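Local coordinates for protein carbohydrate kinase (Agrobacterium tumefaciens, PDB 2NWH) that probably transfers phosphate from ATP to a sugar or related substrate, as other pfkB-family carbohydrate kinases of the ribokinase clan do, at residues E227-L239 with K269-A281. Numbering follows the deposited sequence. Where two conformers were deposited one is given.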
ATOM      1  N   GLU A 227      -2.201 -10.610 -14.958  1.00 35.47           N
ATOM      2  CA  GLU A 227      -2.043  -9.457 -15.875  1.00 34.57           C
ATOM      3  C   GLU A 227      -1.719  -8.160 -15.127  1.00 33.61           C
ATOM      4  O   GLU A 227      -2.397  -7.811 -14.150  1.00 32.70           O
ATOM      5  CB  GLU A 227      -3.263  -9.227 -16.779  1.00 35.36           C
ATOM      6  CG  GLU A 227      -3.913 -10.471 -17.342  1.00 36.40           C
ATOM      7  CD  GLU A 227      -5.084 -10.167 -18.275  1.00 41.33           C
ATOM      8  OE1 GLU A 227      -4.855  -9.662 -19.406  1.00 42.26           O
ATOM      9  OE2 GLU A 227      -6.239 -10.460 -17.888  1.00 41.85           O
ATOM     10  N   VAL A 228      -0.684  -7.460 -15.589  1.00 32.63           N
ATOM     11  CA  VAL A 228      -0.271  -6.184 -14.974  1.00 32.20           C
ATOM     12  C   VAL A 228       0.191  -5.217 -16.052  1.00 32.26           C
ATOM     13  O   VAL A 228       0.928  -5.610 -16.951  1.00 32.35           O
ATOM     14  CB  VAL A 228       0.920  -6.345 -14.004  1.00 32.26           C
ATOM     15  CG1 VAL A 228       1.025  -5.086 -13.098  1.00 29.89           C
ATOM     16  CG2 VAL A 228       0.816  -7.624 -13.171  1.00 33.53           C
ATOM     17  N   VAL A 229      -0.234  -3.957 -15.946  1.00 32.29           N
ATOM     18  CA  VAL A 229       0.246  -2.895 -16.817  1.00 32.67           C
ATOM     19  C   VAL A 229       0.954  -1.816 -15.971  1.00 32.97           C
ATOM     20  O   VAL A 229       0.501  -1.500 -14.862  1.00 32.50           O
ATOM     21  CB  VAL A 229      -0.911  -2.330 -17.697  1.00 32.56           C
ATOM     22  CG1 VAL A 229      -1.988  -1.634 -16.865  1.00 33.57           C
ATOM     23  CG2 VAL A 229      -0.387  -1.420 -18.817  1.00 33.60           C
ATOM     24  N   ALA A 230       2.096  -1.325 -16.462  1.00 32.75           N
ATOM     25  CA  ALA A 230       2.820  -0.219 -15.817  1.00 33.06           C
ATOM     26  C   ALA A 230       3.009   0.876 -16.840  1.00 33.74           C
ATOM     27  O   ALA A 230       3.163   0.586 -18.024  1.00 33.37           O
ATOM     28  CB  ALA A 230       4.144  -0.676 -15.290  1.00 32.41           C
ATOM     29  N   PHE A 231       2.959   2.134 -16.412  1.00 34.43           N
ATOM     30  CA  PHE A 231       3.170   3.253 -17.333  1.00 35.12           C
ATOM     31  C   PHE A 231       3.816   4.456 -16.657  1.00 36.06           C
ATOM     32  O   PHE A 231       3.765   4.591 -15.424  1.00 34.16           O
ATOM     33  CB  PHE A 231       1.878   3.621 -18.075  1.00 35.32           C
ATOM     34  CG  PHE A 231       0.817   4.274 -17.214  1.00 34.75           C
ATOM     35  CD1 PHE A 231       0.616   5.652 -17.263  1.00 34.66           C
ATOM     36  CD2 PHE A 231      -0.014   3.503 -16.396  1.00 34.15           C
ATOM     37  CE1 PHE A 231      -0.390   6.276 -16.467  1.00 36.91           C
ATOM     38  CE2 PHE A 231      -1.009   4.105 -15.587  1.00 34.26           C
ATOM     39  CZ  PHE A 231      -1.198   5.493 -15.624  1.00 34.50           C
ATOM     40  N   ASN A 232       4.444   5.305 -17.473  1.00 37.02           N
ATOM     41  CA  ASN A 232       4.960   6.599 -17.014  1.00 38.54           C
ATOM     42  C   ASN A 232       4.671   7.596 -18.123  1.00 39.51           C
ATOM     43  O   ASN A 232       3.806   7.333 -18.951  1.00 40.44           O
ATOM     44  CB  ASN A 232       6.457   6.528 -16.703  1.00 38.76           C
ATOM     45  CG  ASN A 232       7.282   6.159 -17.928  1.00 39.71           C
ATOM     46  OD1 ASN A 232       6.849   6.383 -19.067  1.00 39.94           O
ATOM     47  ND2 ASN A 232       8.467   5.593 -17.707  1.00 40.18           N
ATOM     48  N   GLY A 233       5.391   8.717 -18.161  1.00 40.24           N
ATOM     49  CA  GLY A 233       5.069   9.828 -19.085  1.00 40.72           C
ATOM     50  C   GLY A 233       5.064   9.514 -20.573  1.00 41.57           C
ATOM     51  O   GLY A 233       4.434  10.219 -21.377  1.00 41.99           O
ATOM     52  N   THR A 234       5.743   8.443 -20.956  1.00 41.56           N
ATOM     53  CA  THR A 234       6.019   8.204 -22.365  1.00 41.35           C
ATOM     54  C   THR A 234       6.003   6.709 -22.709  1.00 40.76           C
ATOM     55  O   THR A 234       5.948   6.325 -23.880  1.00 40.78           O
ATOM     56  CB  THR A 234       7.384   8.839 -22.735  1.00 41.62           C
ATOM     57  OG1 THR A 234       8.400   8.317 -21.865  1.00 42.74           O
ATOM     58  CG2 THR A 234       7.336  10.368 -22.550  1.00 42.27           C
ATOM     59  N   GLU A 235       6.026   5.866 -21.682  1.00 39.89           N
ATOM     60  CA  GLU A 235       6.212   4.431 -21.863  1.00 39.22           C
ATOM     61  C   GLU A 235       5.129   3.602 -21.184  1.00 38.77           C
ATOM     62  O   GLU A 235       4.525   4.030 -20.205  1.00 38.48           O
ATOM     63  CB  GLU A 235       7.567   4.012 -21.293  1.00 39.74           C
ATOM     64  CG  GLU A 235       8.776   4.643 -21.963  1.00 42.01           C
ATOM     65  CD  GLU A 235      10.093   4.288 -21.268  1.00 42.97           C
ATOM     66  OE1 GLU A 235      10.237   4.578 -20.053  1.00 41.67           O
ATOM     67  OE2 GLU A 235      10.983   3.732 -21.956  1.00 43.53           O
ATOM     68  N   LYS A 236       4.913   2.393 -21.687  1.00 37.67           N
ATOM     69  CA  LYS A 236       4.112   1.408 -20.975  1.00 37.03           C
ATOM     70  C   LYS A 236       4.718   0.011 -21.163  1.00 36.86           C
ATOM     71  O   LYS A 236       5.436  -0.255 -22.138  1.00 36.12           O
ATOM     72  CB  LYS A 236       2.641   1.464 -21.398  1.00 37.15           C
ATOM     73  CG  LYS A 236       2.414   1.203 -22.899  1.00 38.68           C
ATOM     74  CD  LYS A 236       0.971   1.449 -23.297  1.00 41.20           C
ATOM     75  CE  LYS A 236       0.734   1.127 -24.774  1.00 41.15           C
ATOM     76  NZ  LYS A 236      -0.716   1.146 -25.104  1.00 42.13           N
ATOM     77  N   ALA A 237       4.461  -0.863 -20.197  1.00 35.89           N
ATOM     78  CA  ALA A 237       4.907  -2.235 -20.269  1.00 35.47           C
ATOM     79  C   ALA A 237       3.838  -3.146 -19.702  1.00 35.28           C
ATOM     80  O   ALA A 237       2.933  -2.705 -18.993  1.00 35.17           O
ATOM     81  CB  ALA A 237       6.244  -2.419 -19.551  1.00 35.80           C
ATOM     82  N   ILE A 238       3.946  -4.426 -20.023  1.00 34.85           N
ATOM     83  CA  ILE A 238       2.940  -5.405 -19.645  1.00 34.66           C
ATOM     84  C   ILE A 238       3.612  -6.733 -19.310  1.00 34.42           C
ATOM     85  O   ILE A 238       4.670  -7.045 -19.855  1.00 33.32           O
ATOM     86  CB  ILE A 238       1.879  -5.556 -20.768  1.00 35.17           C
ATOM     87  CG1 ILE A 238       0.578  -6.131 -20.233  1.00 35.34           C
ATOM     88  CG2 ILE A 238       2.414  -6.333 -21.995  1.00 33.28           C
ATOM     89  CD1 ILE A 238      -0.595  -5.356 -20.722  1.00 33.02           C
ATOM     90  N   LEU A 239       2.992  -7.509 -18.427  1.00 34.18           N
ATOM     91  CA  LEU A 239       3.501  -8.837 -18.096  1.00 35.49           C
ATOM     92  C   LEU A 239       2.936  -9.974 -18.992  1.00 35.99           C
ATOM     93  O   LEU A 239       1.737 -10.042 -19.262  1.00 35.81           O
ATOM     94  CB  LEU A 239       3.220  -9.108 -16.622  1.00 35.73           C
ATOM     95  CG  LEU A 239       4.269  -9.703 -15.674  1.00 36.13           C
ATOM     96  CD1 LEU A 239       5.533  -8.853 -15.566  1.00 34.25           C
ATOM     97  CD2 LEU A 239       3.602  -9.810 -14.296  1.00 35.17           C
ATOM     98  N   LYS A 269      15.452   2.012 -12.030  1.00 36.39           N
ATOM     99  CA  LYS A 269      15.340   0.959 -13.046  1.00 35.22           C
ATOM    100  C   LYS A 269      14.212   1.312 -14.016  1.00 34.11           C
ATOM    101  O   LYS A 269      13.382   2.183 -13.707  1.00 34.06           O
ATOM    102  CB  LYS A 269      15.069  -0.376 -12.368  1.00 35.77           C
ATOM    103  CG  LYS A 269      16.196  -0.819 -11.473  1.00 37.49           C
ATOM    104  CD  LYS A 269      15.769  -1.960 -10.562  1.00 41.98           C
ATOM    105  CE  LYS A 269      17.003  -2.671  -9.968  1.00 44.45           C
ATOM    106  NZ  LYS A 269      17.909  -1.704  -9.228  1.00 45.75           N
ATOM    107  N   THR A 270      14.182   0.653 -15.178  1.00 33.07           N
ATOM    108  CA  THR A 270      13.123   0.877 -16.182  1.00 32.17           C
ATOM    109  C   THR A 270      11.766   0.366 -15.691  1.00 31.86           C
ATOM    110  O   THR A 270      11.712  -0.494 -14.803  1.00 30.70           O
ATOM    111  CB  THR A 270      13.452   0.207 -17.531  1.00 32.37           C
ATOM    112  OG1 THR A 270      13.568  -1.205 -17.351  1.00 31.32           O
ATOM    113  CG2 THR A 270      14.774   0.727 -18.106  1.00 32.14           C
ATOM    114  N   ILE A 271      10.675   0.874 -16.261  1.00 30.79           N
ATOM    115  CA  ILE A 271       9.352   0.398 -15.851  1.00 30.63           C
ATOM    116  C   ILE A 271       9.169  -1.114 -16.160  1.00 29.71           C
ATOM    117  O   ILE A 271       8.403  -1.808 -15.474  1.00 28.47           O
ATOM    118  CB  ILE A 271       8.187   1.282 -16.386  1.00 30.53           C
ATOM    119  CG1 ILE A 271       8.053   1.174 -17.902  1.00 32.43           C
ATOM    120  CG2 ILE A 271       8.350   2.768 -15.917  1.00 30.81           C
ATOM    121  CD1 ILE A 271       6.744   1.690 -18.408  1.00 31.68           C
ATOM    122  N   ARG A 272       9.907  -1.633 -17.146  1.00 28.55           N
ATOM    123  CA  ARG A 272       9.872  -3.074 -17.469  1.00 28.73           C
ATOM    124  C   ARG A 272      10.497  -3.863 -16.320  1.00 27.77           C
ATOM    125  O   ARG A 272       9.903  -4.829 -15.827  1.00 27.37           O
ATOM    126  CB  ARG A 272      10.622  -3.322 -18.780  1.00 29.52           C
ATOM    127  CG  ARG A 272       9.982  -4.305 -19.756  1.00 33.21           C
ATOM    128  CD  ARG A 272      10.936  -4.679 -20.925  1.00 37.19           C
ATOM    129  NE  ARG A 272      12.317  -4.885 -20.457  1.00 42.87           N
ATOM    130  CZ  ARG A 272      12.780  -5.943 -19.768  1.00 45.35           C
ATOM    131  NH1 ARG A 272      11.997  -6.980 -19.431  1.00 44.32           N
ATOM    132  NH2 ARG A 272      14.059  -5.955 -19.389  1.00 46.36           N
ATOM    133  N   GLU A 273      11.679  -3.424 -15.879  1.00 27.51           N
ATOM    134  CA  GLU A 273      12.365  -3.947 -14.691  1.00 28.09           C
ATOM    135  C   GLU A 273      11.575  -3.762 -13.366  1.00 27.36           C
ATOM    136  O   GLU A 273      11.521  -4.670 -12.526  1.00 27.22           O
ATOM    137  CB  GLU A 273      13.736  -3.288 -14.563  1.00 29.12           C
ATOM    138  CG  GLU A 273      14.683  -3.543 -15.726  1.00 33.78           C
ATOM    139  CD  GLU A 273      15.998  -2.749 -15.631  1.00 37.71           C
ATOM    140  OE1 GLU A 273      15.968  -1.536 -15.308  1.00 39.18           O
ATOM    141  OE2 GLU A 273      17.072  -3.345 -15.894  1.00 41.45           O
ATOM    142  N   ALA A 274      10.960  -2.596 -13.199  1.00 25.45           N
ATOM    143  CA  ALA A 274      10.114  -2.299 -12.026  1.00 24.37           C
ATOM    144  C   ALA A 274       8.892  -3.209 -12.008  1.00 23.28           C
ATOM    145  O   ALA A 274       8.483  -3.734 -10.964  1.00 22.24           O
ATOM    146  CB  ALA A 274       9.711  -0.856 -12.045  1.00 24.54           C
ATOM    147  N   LEU A 275       8.344  -3.461 -13.181  1.00 22.72           N
ATOM    148  CA  LEU A 275       7.211  -4.356 -13.309  1.00 23.38           C
ATOM    149  C   LEU A 275       7.557  -5.757 -12.794  1.00 22.68           C
ATOM    150  O   LEU A 275       6.802  -6.350 -12.002  1.00 22.16           O
ATOM    151  CB  LEU A 275       6.861  -4.498 -14.787  1.00 24.48           C
ATOM    152  CG  LEU A 275       5.386  -4.490 -15.173  1.00 29.14           C
ATOM    153  CD1 LEU A 275       5.235  -4.585 -16.712  1.00 29.86           C
ATOM    154  CD2 LEU A 275       4.707  -5.623 -14.497  1.00 32.90           C
ATOM    155  N   ARG A 276       8.678  -6.291 -13.279  1.00 21.60           N
ATOM    156  CA  ARG A 276       9.106  -7.639 -12.863  1.00 22.66           C
ATOM    157  C   ARG A 276       9.489  -7.712 -11.384  1.00 21.93           C
ATOM    158  O   ARG A 276       9.270  -8.760 -10.764  1.00 21.54           O
ATOM    159  CB  ARG A 276      10.226  -8.160 -13.751  1.00 22.45           C
ATOM    160  CG  ARG A 276       9.724  -8.430 -15.187  1.00 23.24           C
ATOM    161  CD  ARG A 276      10.765  -9.157 -16.016  1.00 24.12           C
ATOM    162  NE  ARG A 276      10.892 -10.548 -15.583  1.00 24.36           N
ATOM    163  CZ  ARG A 276      11.989 -11.066 -15.036  1.00 23.32           C
ATOM    164  NH1 ARG A 276      13.054 -10.307 -14.834  1.00 24.80           N
ATOM    165  NH2 ARG A 276      12.016 -12.354 -14.706  1.00 23.42           N
ATOM    166  N   GLN A 277      10.075  -6.642 -10.835  1.00 21.58           N
ATOM    167  CA  GLN A 277      10.407  -6.651  -9.398  0.50 21.62           C
ATOM    168  C   GLN A 277       9.155  -6.639  -8.532  1.00 21.65           C
ATOM    169  O   GLN A 277       9.088  -7.352  -7.503  1.00 20.02           O
ATOM    170  CB  GLN A 277      11.341  -5.498  -8.976  0.50 21.73           C
ATOM    171  CG  GLN A 277      11.626  -5.545  -7.457  0.50 21.94           C
ATOM    172  CD  GLN A 277      12.742  -4.633  -6.993  0.50 22.68           C
ATOM    173  OE1 GLN A 277      13.906  -4.773  -7.402  0.50 26.40           O
ATOM    174  NE2 GLN A 277      12.400  -3.697  -6.135  0.50 20.21           N
ATOM    175  N   GLY A 278       8.168  -5.828  -8.935  1.00 20.99           N
ATOM    176  CA  GLY A 278       6.899  -5.746  -8.223  1.00 21.04           C
ATOM    177  C   GLY A 278       6.189  -7.095  -8.263  1.00 20.54           C
ATOM    178  O   GLY A 278       5.658  -7.577  -7.247  1.00 18.76           O
ATOM    179  N   ALA A 279       6.175  -7.722  -9.436  1.00 19.47           N
ATOM    180  CA  ALA A 279       5.634  -9.062  -9.571  1.00 19.35           C
ATOM    181  C   ALA A 279       6.336 -10.060  -8.679  1.00 19.06           C
ATOM    182  O   ALA A 279       5.654 -10.880  -8.072  1.00 18.42           O
ATOM    183  CB  ALA A 279       5.674  -9.550 -11.008  1.00 19.43           C
ATOM    184  N   ALA A 280       7.677 -10.001  -8.621  1.00 18.61           N
ATOM    185  CA  ALA A 280       8.451 -10.932  -7.756  1.00 18.84           C
ATOM    186  C   ALA A 280       8.023 -10.757  -6.295  1.00 19.58           C
ATOM    187  O   ALA A 280       7.780 -11.733  -5.544  1.00 18.54           O
ATOM    188  CB  ALA A 280       9.930 -10.654  -7.906  1.00 19.76           C
ATOM    189  N   ALA A 281       7.974  -9.496  -5.886  1.00 18.03           N
ATOM    190  CA  ALA A 281       7.579  -9.145  -4.527  1.00 18.24           C
ATOM    191  C   ALA A 281       6.160  -9.639  -4.179  1.00 17.54           C
ATOM    192  O   ALA A 281       5.964 -10.246  -3.138  1.00 18.08           O
ATOM    193  CB  ALA A 281       7.757  -7.635  -4.293  1.00 17.20           C
TER
HETATM  194  O   HOH W   1      11.537   3.149 -18.042  1.00 47.25           O
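Ala-230 and Leu-275 face each other where helix 271-281 packs on the hairpin of strands 227-231 and 236-239, its axis 8.1 Å from that of 236-239 and running at 33° to it. Leu-275 reaches both strands with its fork: CD1 lies over the backbone between Ala-237 and Ile-238, 3.6 Å from Ala-237 C, while CD2 packs 3.5 Å from Leu-239 CD1, the two side chains passing in opposite directions, and also meets Val-228 CB. One turn on, Ala-279 CB touches Leu-239 CD2. The hairpin lies toward one end of the large mixed sheet, where strand 311-313 is outermost, next to 236-239; a sheet flanked by helices is consistent with the ribokinase-like alpha/beta fold of pfkB kinases. Ile-271 works nearer the turn. With CG1 between its backbone N and carbonyl carbon (chi1 68°), CD1 extends across the mouth of the hairpin loop, 3.7 Å from Lys-236 CA, and CG2 rests 3.3 Å from Asn-232 ND2. That amide is held from both ends: OD1 accepts from Thr-234 N, an Asx turn, and from Glu-235 N, an Asx motif, and ND2 donates almost straight (174°) to the anti lone pair of Glu-235 OE1. The same OE1 accepts a hydrogen bond from a water whose oxygen accepts from Ile-271 N at 3.0 Å, linking the loop to the helix start, where Thr-270 and Glu-273 form a capping box.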